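PDB 6F74: alcohol oxidase from Myceliophthora thermophila, which binds FAD and probably catalyses oxygen-dependent oxidation of a substrate, as a member of the VAO-type flavoprotein oxidases. Local coordinates for residues 103-107 against 119-123; 331-335 against 451-456; 335-339 against 445-451. All blocks are in the same frame, centred on the assembly; numbering follows the deposited sequence.

Overall arrangement
Contact 1 comes first along the chain. It lies within one loop, between helix 88-93 and strand 128-131, and it carries a glycan and a disulfide at the surface. Contacts 2 and 3 follow and use one pair of helices, 328-346 and 448-458, which pack beside the seven-stranded antiparallel sheet. Their centres are about 7 Å apart and they share A335 and V451. Contact 2 joins the pair further along helix 448-458, and contact 3 joins it at the start of that helix. Contact 1 is about 39 Å from contact 2 and about 43 Å from contact 3, centre to centre. The surface loop and the helix pair are therefore separate local links, all away from the FAD site.

Contact 1: 103-107 against 119-123; sequences NITCA and SCILG. With NAG (2-acetamido-2-deoxy-beta-D-glucopyranose), chain E.
T105 meets I121 through both its hydroxyl and its backbone. T105 OG1 gives its hydrogen to I121 O at 2.9 Å. It approaches from above the carbonyl plane. In return, I121 N donates to T105 O at 3.0 Å in a nearly straight bond. The two bonds run in opposite directions between the same two residues. OG1 sits between the backbone N and the carbonyl carbon of T105 (chi1 56°), which turns the hydroxyl to the 119-123 segment and leaves CG2 near the sugar. T105 CB also rests on I121 CG1 at 3.7 Å.

Beside this pair the chain is cross-linked. C106 SG and C120 SG form a disulfide of 2.0 Å with a chi3 of -87°. Each SG is anti to its own backbone N (chi1 near 180° in both). C106 CB and C120 CB come within 3.8 Å, with the sulfurs joined between them. The disulfide closes a short loop of 13 intervening residues with no helix or strand, on the surface between helix 88-93 and strand 128-131. Y68 touches both cysteines. N103 and T105 belong to an N-glycosylation sequon, Asn-X-Thr. N103 ND2 is bonded to NAG C1, and T105 CG2 lies 3.5 Å from NAG O5. A valine in place of T105 would probably leave I121 O without its hydroxyl partner and, since it breaks the sequon, would probably prevent the glycan on N103.

At G123 a side chain would run into T105 OG1, and its phi is positive. One water bridges the far end: it accepts from A107 N and donates to S119 O at 2.7 Å.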
loop_
_atom_site.group_PDB
_atom_site.type_symbol
_atom_site.label_atom_id
_atom_site.label_comp_id
_atom_site.label_asym_id
_atom_site.label_seq_id
_atom_site.Cartn_x
_atom_site.Cartn_y
_atom_site.Cartn_z
ATOM N N ASN A 103 -2.282 4.755 14.524
ATOM C CA ASN A 103 -2.885 5.218 15.767
ATOM C C ASN A 103 -2.053 6.374 16.284
ATOM O O ASN A 103 -1.014 6.157 16.922
ATOM C CB ASN A 103 -2.928 4.091 16.792
ATOM C CG ASN A 103 -3.851 4.378 17.962
ATOM O OD1 ASN A 103 -4.620 5.346 17.949
ATOM N ND2 ASN A 103 -3.771 3.526 18.983
ATOM N N ILE A 104 -2.516 7.593 16.007
ATOM C CA ILE A 104 -1.815 8.819 16.428
ATOM C C ILE A 104 -2.000 8.976 17.945
ATOM O O ILE A 104 -3.046 9.477 18.417
ATOM C CB ILE A 104 -2.331 10.068 15.653
ATOM C CG1 ILE A 104 -2.089 9.927 14.146
ATOM C CG2 ILE A 104 -1.672 11.355 16.144
ATOM C CD1 ILE A 104 -2.694 11.023 13.284
ATOM N N THR A 105 -1.008 8.512 18.701
ATOM C CA THR A 105 -0.982 8.637 20.157
ATOM C C THR A 105 -0.070 9.776 20.634
ATOM O O THR A 105 0.079 9.984 21.832
ATOM C CB THR A 105 -0.517 7.320 20.801
ATOM O OG1 THR A 105 0.791 6.925 20.281
ATOM C CG2 THR A 105 -1.571 6.237 20.526
ATOM N N CYS A 106 0.550 10.483 19.690
ATOM C CA CYS A 106 1.294 11.703 19.971
ATOM C C CYS A 106 1.103 12.688 18.839
ATOM O O CYS A 106 1.922 12.784 17.926
ATOM C CB CYS A 106 2.784 11.365 20.188
ATOM S SG CYS A 106 3.788 12.805 20.580
ATOM N N ALA A 107 -0.019 13.399 18.888
ATOM C CA ALA A 107 -0.431 14.292 17.790
ATOM C C ALA A 107 0.493 15.508 17.682
ATOM O O ALA A 107 0.957 16.017 18.699
ATOM C CB ALA A 107 -1.874 14.740 17.987
ATOM N N SER A 119 -2.058 14.295 25.244
ATOM C CA SER A 119 -0.958 13.505 25.742
ATOM C C SER A 119 -0.120 12.994 24.614
ATOM O O SER A 119 -0.587 12.965 23.464
ATOM C CB SER A 119 -1.517 12.328 26.543
ATOM O OG SER A 119 -0.716 12.235 27.638
ATOM N N CYS A 120 1.113 12.604 24.909
ATOM C CA CYS A 120 2.024 12.071 23.894
ATOM C C CYS A 120 2.674 10.806 24.443
ATOM O O CYS A 120 3.487 10.861 25.362
ATOM C CB CYS A 120 3.098 13.066 23.562
ATOM S SG CYS A 120 4.413 12.420 22.465
ATOM N N ILE A 121 2.313 9.670 23.846
ATOM C CA ILE A 121 3.060 8.429 24.073
ATOM C C ILE A 121 3.517 7.818 22.748
ATOM O O ILE A 121 3.009 8.163 21.673
ATOM C CB ILE A 121 2.271 7.403 24.906
ATOM C CG1 ILE A 121 1.046 6.921 24.152
ATOM C CG2 ILE A 121 1.936 7.998 26.275
ATOM C CD1 ILE A 121 0.344 5.724 24.813
ATOM N N LEU A 122 4.449 6.886 22.874
ATOM C CA LEU A 122 4.942 6.117 21.732
ATOM C C LEU A 122 3.814 5.285 21.122
ATOM O O LEU A 122 3.641 5.212 19.892
ATOM C CB LEU A 122 6.117 5.233 22.178
ATOM C CG LEU A 122 7.025 4.647 21.103
ATOM C CD1 LEU A 122 7.727 5.632 20.204
ATOM C CD2 LEU A 122 8.121 3.876 21.795
ATOM N N GLY A 123 3.027 4.681 22.010
ATOM C CA GLY A 123 1.948 3.801 21.611
ATOM C C GLY A 123 2.486 2.471 21.136
ATOM O O GLY A 123 3.289 1.810 21.826
HETATM C C1 NAG E . -4.588 3.592 20.158
HETATM C C2 NAG E . -5.309 2.246 20.239
HETATM C C3 NAG E . -6.110 2.157 21.531
HETATM C C4 NAG E . -5.240 2.416 22.742
HETATM C C5 NAG E . -4.509 3.739 22.564
HETATM C C6 NAG E . -3.469 4.003 23.627
HETATM C C7 NAG E . -6.126 1.021 18.235
HETATM C C8 NAG E . -7.226 0.901 17.231
HETATM N N2 NAG E . -6.257 2.007 19.151
HETATM O O3 NAG E . -6.682 0.860 21.654
HETATM O O4 NAG E . -6.061 2.424 23.916
HETATM O O5 NAG E . -3.794 3.685 21.349
HETATM O O6 NAG E . -2.464 2.968 23.619
HETATM O O7 NAG E . -5.178 0.248 18.182
HETATM O O HOH W 1 -1.736 13.111 21.044
#

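Contact 2: 331-335 against 451-456; sequences LDAIA and VREAIE
R452 reaches across to D332 and is gripped at its edge. R452 NE donates to D332 OD1 at 2.6 Å, with the oxygen near the guanidinium plane. OD1 uses its anti lone pair, the one turned away from OD2. A weak second bond runs from R452 NH2 to the same oxygen. The carboxylate and guanidinium planes are 56° apart, so the carboxylate is turned well out of the guanidinium plane. L331 CB sits over the centre of one guanidinium face, 3.5 Å above the plane.

The arginine chain bends at chi2 (53°), which brings its end back to helix 328-346. R452 CD packs on A335 CB at 3.8 Å on the way. On its own helix, R452 NH1 donates to E456 OE1 at 2.7 Å in an almost straight bond. The three residues form a salt-bridge network, and the guanidinium is held from two sides of its rim.

Beside the charged groups the contact is apolar. I455 CG2 lies 4.0 Å from L331 CB, and I455 CD1 meets I334 CG2. The small A335 lets V451 CG1 and I455 CG1 come close.

A second shell fixes the charged groups. D332 OD2 pairs with K328, E456 OE2 pairs with R357, and R452 NH2 also bonds to K328 O. Each carboxylate thus has a further cationic partner, which would probably help to hold it ionised. W355 of strand 349-356 touches L331, I334 and I455. The axes of the two short helical segments pass 9.0 Å apart, and their N-to-C directions are 123° apart, nearer antiparallel than parallel. This apolar seam, with a salt-bridge network along one side, joins two helices against a seven-stranded antiparallel sheet, an arrangement consistent with the cap (substrate) domain of VAO-type flavoproteins.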
loop_
_atom_site.group_PDB
_atom_site.type_symbol
_atom_site.label_atom_id
_atom_site.label_comp_id
_atom_site.label_asym_id
_atom_site.label_seq_id
_atom_site.Cartn_x
_atom_site.Cartn_y
_atom_site.Cartn_z
ATOM N N LEU A 331 -24.721 10.425 -9.072
ATOM C CA LEU A 331 -24.502 9.039 -8.648
ATOM C C LEU A 331 -25.059 8.060 -9.662
ATOM O O LEU A 331 -24.491 6.994 -9.823
ATOM C CB LEU A 331 -25.071 8.787 -7.243
ATOM C CG LEU A 331 -24.463 9.531 -6.040
ATOM C CD1 LEU A 331 -24.866 8.923 -4.706
ATOM C CD2 LEU A 331 -22.943 9.617 -6.067
ATOM N N ASP A 332 -26.137 8.412 -10.371
ATOM C CA ASP A 332 -26.631 7.580 -11.482
ATOM C C ASP A 332 -25.498 7.391 -12.508
ATOM O O ASP A 332 -25.224 6.275 -12.945
ATOM C CB ASP A 332 -27.856 8.213 -12.189
ATOM C CG ASP A 332 -29.146 8.191 -11.320
ATOM O OD1 ASP A 332 -29.141 7.685 -10.186
ATOM O OD2 ASP A 332 -30.182 8.681 -11.793
ATOM N N ALA A 333 -24.848 8.496 -12.879
ATOM C CA ALA A 333 -23.806 8.497 -13.897
ATOM C C ALA A 333 -22.565 7.751 -13.424
ATOM O O ALA A 333 -21.924 7.096 -14.215
ATOM C CB ALA A 333 -23.454 9.925 -14.281
ATOM N N ILE A 334 -22.246 7.843 -12.133
ATOM C CA ILE A 334 -21.113 7.119 -11.542
ATOM C C ILE A 334 -21.383 5.610 -11.554
ATOM O O ILE A 334 -20.485 4.803 -11.862
ATOM C CB ILE A 334 -20.787 7.649 -10.126
ATOM C CG1 ILE A 334 -20.191 9.053 -10.282
ATOM C CG2 ILE A 334 -19.801 6.734 -9.405
ATOM C CD1 ILE A 334 -19.926 9.806 -9.003
ATOM N N ALA A 335 -22.619 5.238 -11.255
ATOM C CA ALA A 335 -23.036 3.857 -11.387
ATOM C C ALA A 335 -22.857 3.366 -12.834
ATOM O O ALA A 335 -22.262 2.327 -13.039
ATOM C CB ALA A 335 -24.472 3.682 -10.929
ATOM N N VAL A 451 -25.733 -2.056 -8.801
ATOM C CA VAL A 451 -24.576 -1.183 -8.820
ATOM C C VAL A 451 -24.965 0.130 -8.187
ATOM O O VAL A 451 -24.303 0.595 -7.267
ATOM C CB VAL A 451 -24.066 -0.979 -10.258
ATOM C CG1 VAL A 451 -22.954 0.038 -10.332
ATOM C CG2 VAL A 451 -23.593 -2.308 -10.824
ATOM N N ARG A 452 -26.046 0.719 -8.676
ATOM C CA ARG A 452 -26.574 1.971 -8.128
ATOM C C ARG A 452 -26.786 1.927 -6.609
ATOM O O ARG A 452 -26.421 2.890 -5.905
ATOM C CB ARG A 452 -27.857 2.372 -8.836
ATOM C CG ARG A 452 -28.373 3.776 -8.534
ATOM C CD ARG A 452 -27.316 4.862 -8.752
ATOM N NE ARG A 452 -27.857 6.191 -8.473
ATOM C CZ ARG A 452 -28.042 6.723 -7.260
ATOM N NH1 ARG A 452 -27.732 6.052 -6.140
ATOM N NH2 ARG A 452 -28.545 7.949 -7.176
ATOM N N GLU A 453 -27.300 0.807 -6.114
ATOM C CA GLU A 453 -27.461 0.598 -4.680
ATOM C C GLU A 453 -26.103 0.560 -3.918
ATOM O O GLU A 453 -25.962 1.108 -2.813
ATOM C CB GLU A 453 -28.226 -0.717 -4.442
ATOM C CG GLU A 453 -28.683 -0.857 -2.989
ATOM C CD GLU A 453 -28.820 -2.259 -2.455
ATOM O OE1 GLU A 453 -27.990 -3.173 -2.791
ATOM O OE2 GLU A 453 -29.812 -2.361 -1.687
ATOM N N ALA A 454 -25.103 -0.087 -4.505
ATOM C CA ALA A 454 -23.756 -0.084 -3.934
ATOM C C ALA A 454 -23.164 1.333 -3.879
ATOM O O ALA A 454 -22.651 1.762 -2.841
ATOM C CB ALA A 454 -22.841 -0.996 -4.733
ATOM N N ILE A 455 -23.251 2.034 -4.998
ATOM C CA ILE A 455 -22.842 3.440 -5.095
ATOM C C ILE A 455 -23.564 4.307 -4.054
ATOM O O ILE A 455 -22.914 5.116 -3.402
ATOM C CB ILE A 455 -23.060 3.994 -6.520
ATOM C CG1 ILE A 455 -22.138 3.295 -7.547
ATOM C CG2 ILE A 455 -22.872 5.493 -6.590
ATOM C CD1 ILE A 455 -20.645 3.346 -7.262
ATOM N N GLU A 456 -24.874 4.127 -3.883
ATOM C CA GLU A 456 -25.619 4.908 -2.902
ATOM C C GLU A 456 -25.026 4.765 -1.510
ATOM O O GLU A 456 -24.771 5.755 -0.855
ATOM C CB GLU A 456 -27.109 4.510 -2.878
ATOM C CG GLU A 456 -28.014 5.387 -2.020
ATOM C CD GLU A 456 -27.990 6.846 -2.435
ATOM O OE1 GLU A 456 -27.923 7.171 -3.660
ATOM O OE2 GLU A 456 -27.962 7.693 -1.519
#

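Contact 3: 335-339 against 445-451; sequences AVLHQ and LTDYNKV
This contact belongs to the N-terminal start of helix 448-458, where it and the loop before it pack on helix 328-346. D447 is the N-cap. Its OD1 accepts weakly from both N449 N and K450 N.

Q339 binds the loop just before that cap. Q339 NE2 donates to L445 O at 2.9 Å, with an N-H...O angle of 164°. The acceptor lies in the plane of the Q339 amide, and the donor is tilted 21° from the carbonyl plane of L445. The glutamine chain is extended beyond CG, and this carries the amide to the loop. Its other end lies at the edge of the Y448 ring: Q339 OE1 is 3.6 Å from Y448 CD1, near the ring plane. The amide and ring planes are inclined to each other.

With chi1 at 168° the Y448 ring swings to helix 328-346. Y448 CE1 packs on A335 CB at 3.7 Å, and V336 CG2 also touches it. A335 is shared with the neighbouring contact.

The H338 imidazole bonds through ND1 to I334 O, one turn back in its own helix. L445 meets the backbone of H338 instead. F498 of strand 498-503 and P342 also touch L445. The methyl L445 CD1 comes to 3.6 Å from H338 O.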
loop_
_atom_site.group_PDB
_atom_site.type_symbol
_atom_site.label_atom_id
_atom_site.label_comp_id
_atom_site.label_asym_id
_atom_site.label_seq_id
_atom_site.Cartn_x
_atom_site.Cartn_y
_atom_site.Cartn_z
ATOM N N ALA A 335 -22.619 5.238 -11.255
ATOM C CA ALA A 335 -23.036 3.857 -11.387
ATOM C C ALA A 335 -22.857 3.366 -12.834
ATOM O O ALA A 335 -22.262 2.327 -13.039
ATOM C CB ALA A 335 -24.472 3.682 -10.929
ATOM N N VAL A 336 -23.347 4.136 -13.810
ATOM C CA VAL A 336 -23.197 3.796 -15.232
ATOM C C VAL A 336 -21.727 3.651 -15.604
ATOM O O VAL A 336 -21.351 2.721 -16.287
ATOM C CB VAL A 336 -23.856 4.860 -16.166
ATOM C CG1 VAL A 336 -23.430 4.681 -17.624
ATOM C CG2 VAL A 336 -25.374 4.789 -16.075
ATOM N N LEU A 337 -20.912 4.600 -15.154
ATOM C CA LEU A 337 -19.490 4.619 -15.432
ATOM C C LEU A 337 -18.821 3.351 -14.912
ATOM O O LEU A 337 -17.981 2.760 -15.599
ATOM C CB LEU A 337 -18.831 5.862 -14.804
ATOM C CG LEU A 337 -17.301 5.976 -14.862
ATOM C CD1 LEU A 337 -16.861 7.432 -14.962
ATOM C CD2 LEU A 337 -16.596 5.336 -13.657
ATOM N N HIS A 338 -19.166 2.964 -13.685
ATOM C CA HIS A 338 -18.657 1.718 -13.126
ATOM C C HIS A 338 -18.983 0.526 -14.042
ATOM O O HIS A 338 -18.133 -0.328 -14.261
ATOM C CB HIS A 338 -19.159 1.468 -11.693
ATOM C CG HIS A 338 -18.372 2.194 -10.640
ATOM N ND1 HIS A 338 -18.350 3.564 -10.530
ATOM C CD2 HIS A 338 -17.608 1.726 -9.628
ATOM C CE1 HIS A 338 -17.581 3.911 -9.518
ATOM N NE2 HIS A 338 -17.113 2.814 -8.954
ATOM N N GLN A 339 -20.194 0.491 -14.586
ATOM C CA GLN A 339 -20.579 -0.574 -15.536
ATOM C C GLN A 339 -19.761 -0.610 -16.832
ATOM O O GLN A 339 -19.729 -1.648 -17.499
ATOM C CB GLN A 339 -22.051 -0.454 -15.919
ATOM C CG GLN A 339 -23.038 -0.639 -14.784
ATOM C CD GLN A 339 -24.465 -0.643 -15.306
ATOM O OE1 GLN A 339 -24.999 0.395 -15.649
ATOM N NE2 GLN A 339 -25.077 -1.807 -15.358
ATOM N N LEU A 445 -21.607 -6.338 -12.290
ATOM C CA LEU A 445 -21.975 -5.010 -12.775
ATOM C C LEU A 445 -23.000 -4.967 -13.880
ATOM O O LEU A 445 -23.254 -3.923 -14.437
ATOM C CB LEU A 445 -20.723 -4.298 -13.300
ATOM C CG LEU A 445 -19.603 -4.084 -12.307
ATOM C CD1 LEU A 445 -18.349 -3.731 -13.102
ATOM C CD2 LEU A 445 -19.968 -2.989 -11.328
ATOM N N THR A 446 -23.599 -6.097 -14.213
ATOM C CA THR A 446 -24.493 -6.172 -15.345
ATOM C C THR A 446 -25.875 -5.636 -14.945
ATOM O O THR A 446 -26.608 -5.113 -15.804
ATOM C CB THR A 446 -24.608 -7.607 -15.876
ATOM O OG1 THR A 446 -25.220 -8.427 -14.885
ATOM C CG2 THR A 446 -23.226 -8.204 -16.229
ATOM N N ASP A 447 -26.236 -5.733 -13.664
ATOM C CA ASP A 447 -27.512 -5.176 -13.188
ATOM C C ASP A 447 -27.283 -3.769 -12.639
ATOM O O ASP A 447 -26.755 -3.591 -11.550
ATOM C CB ASP A 447 -28.130 -6.087 -12.114
ATOM C CG ASP A 447 -29.548 -5.615 -11.689
ATOM O OD1 ASP A 447 -29.759 -4.392 -11.555
ATOM O OD2 ASP A 447 -30.458 -6.468 -11.507
ATOM N N TYR A 448 -27.721 -2.770 -13.385
ATOM C CA TYR A 448 -27.601 -1.390 -12.983
ATOM C C TYR A 448 -28.119 -1.106 -11.568
ATOM O O TYR A 448 -27.506 -0.326 -10.827
ATOM C CB TYR A 448 -28.316 -0.466 -13.975
ATOM C CG TYR A 448 -28.468 0.942 -13.432
ATOM C CD1 TYR A 448 -27.402 1.848 -13.473
ATOM C CD2 TYR A 448 -29.675 1.361 -12.826
ATOM C CE1 TYR A 448 -27.542 3.127 -12.953
ATOM C CE2 TYR A 448 -29.801 2.637 -12.305
ATOM C CZ TYR A 448 -28.727 3.498 -12.348
ATOM O OH TYR A 448 -28.869 4.752 -11.851
ATOM N N ASN A 449 -29.233 -1.705 -11.190
ATOM C CA ASN A 449 -29.848 -1.378 -9.903
ATOM C C ASN A 449 -28.973 -1.817 -8.749
ATOM O O ASN A 449 -28.810 -1.070 -7.774
ATOM C CB ASN A 449 -31.265 -1.945 -9.789
ATOM C CG ASN A 449 -32.256 -1.198 -10.663
ATOM O OD1 ASN A 449 -32.125 0.014 -10.849
ATOM N ND2 ASN A 449 -33.263 -1.906 -11.182
ATOM N N LYS A 450 -28.362 -2.992 -8.870
ATOM C CA LYS A 450 -27.428 -3.468 -7.836
ATOM C C LYS A 450 -26.205 -2.568 -7.677
ATOM O O LYS A 450 -25.715 -2.345 -6.561
ATOM C CB LYS A 450 -26.990 -4.904 -8.117
ATOM C CG LYS A 450 -28.102 -5.899 -7.945
ATOM C CD LYS A 450 -27.663 -7.309 -8.204
ATOM C CE LYS A 450 -28.878 -8.222 -8.197
ATOM N NZ LYS A 450 -28.447 -9.607 -8.456
ATOM N N VAL A 451 -25.733 -2.056 -8.801
ATOM C CA VAL A 451 -24.576 -1.183 -8.820
ATOM C C VAL A 451 -24.965 0.130 -8.187
ATOM O O VAL A 451 -24.303 0.595 -7.267
ATOM C CB VAL A 451 -24.066 -0.979 -10.258
ATOM C CG1 VAL A 451 -22.954 0.038 -10.332
ATOM C CG2 VAL A 451 -23.593 -2.308 -10.824
#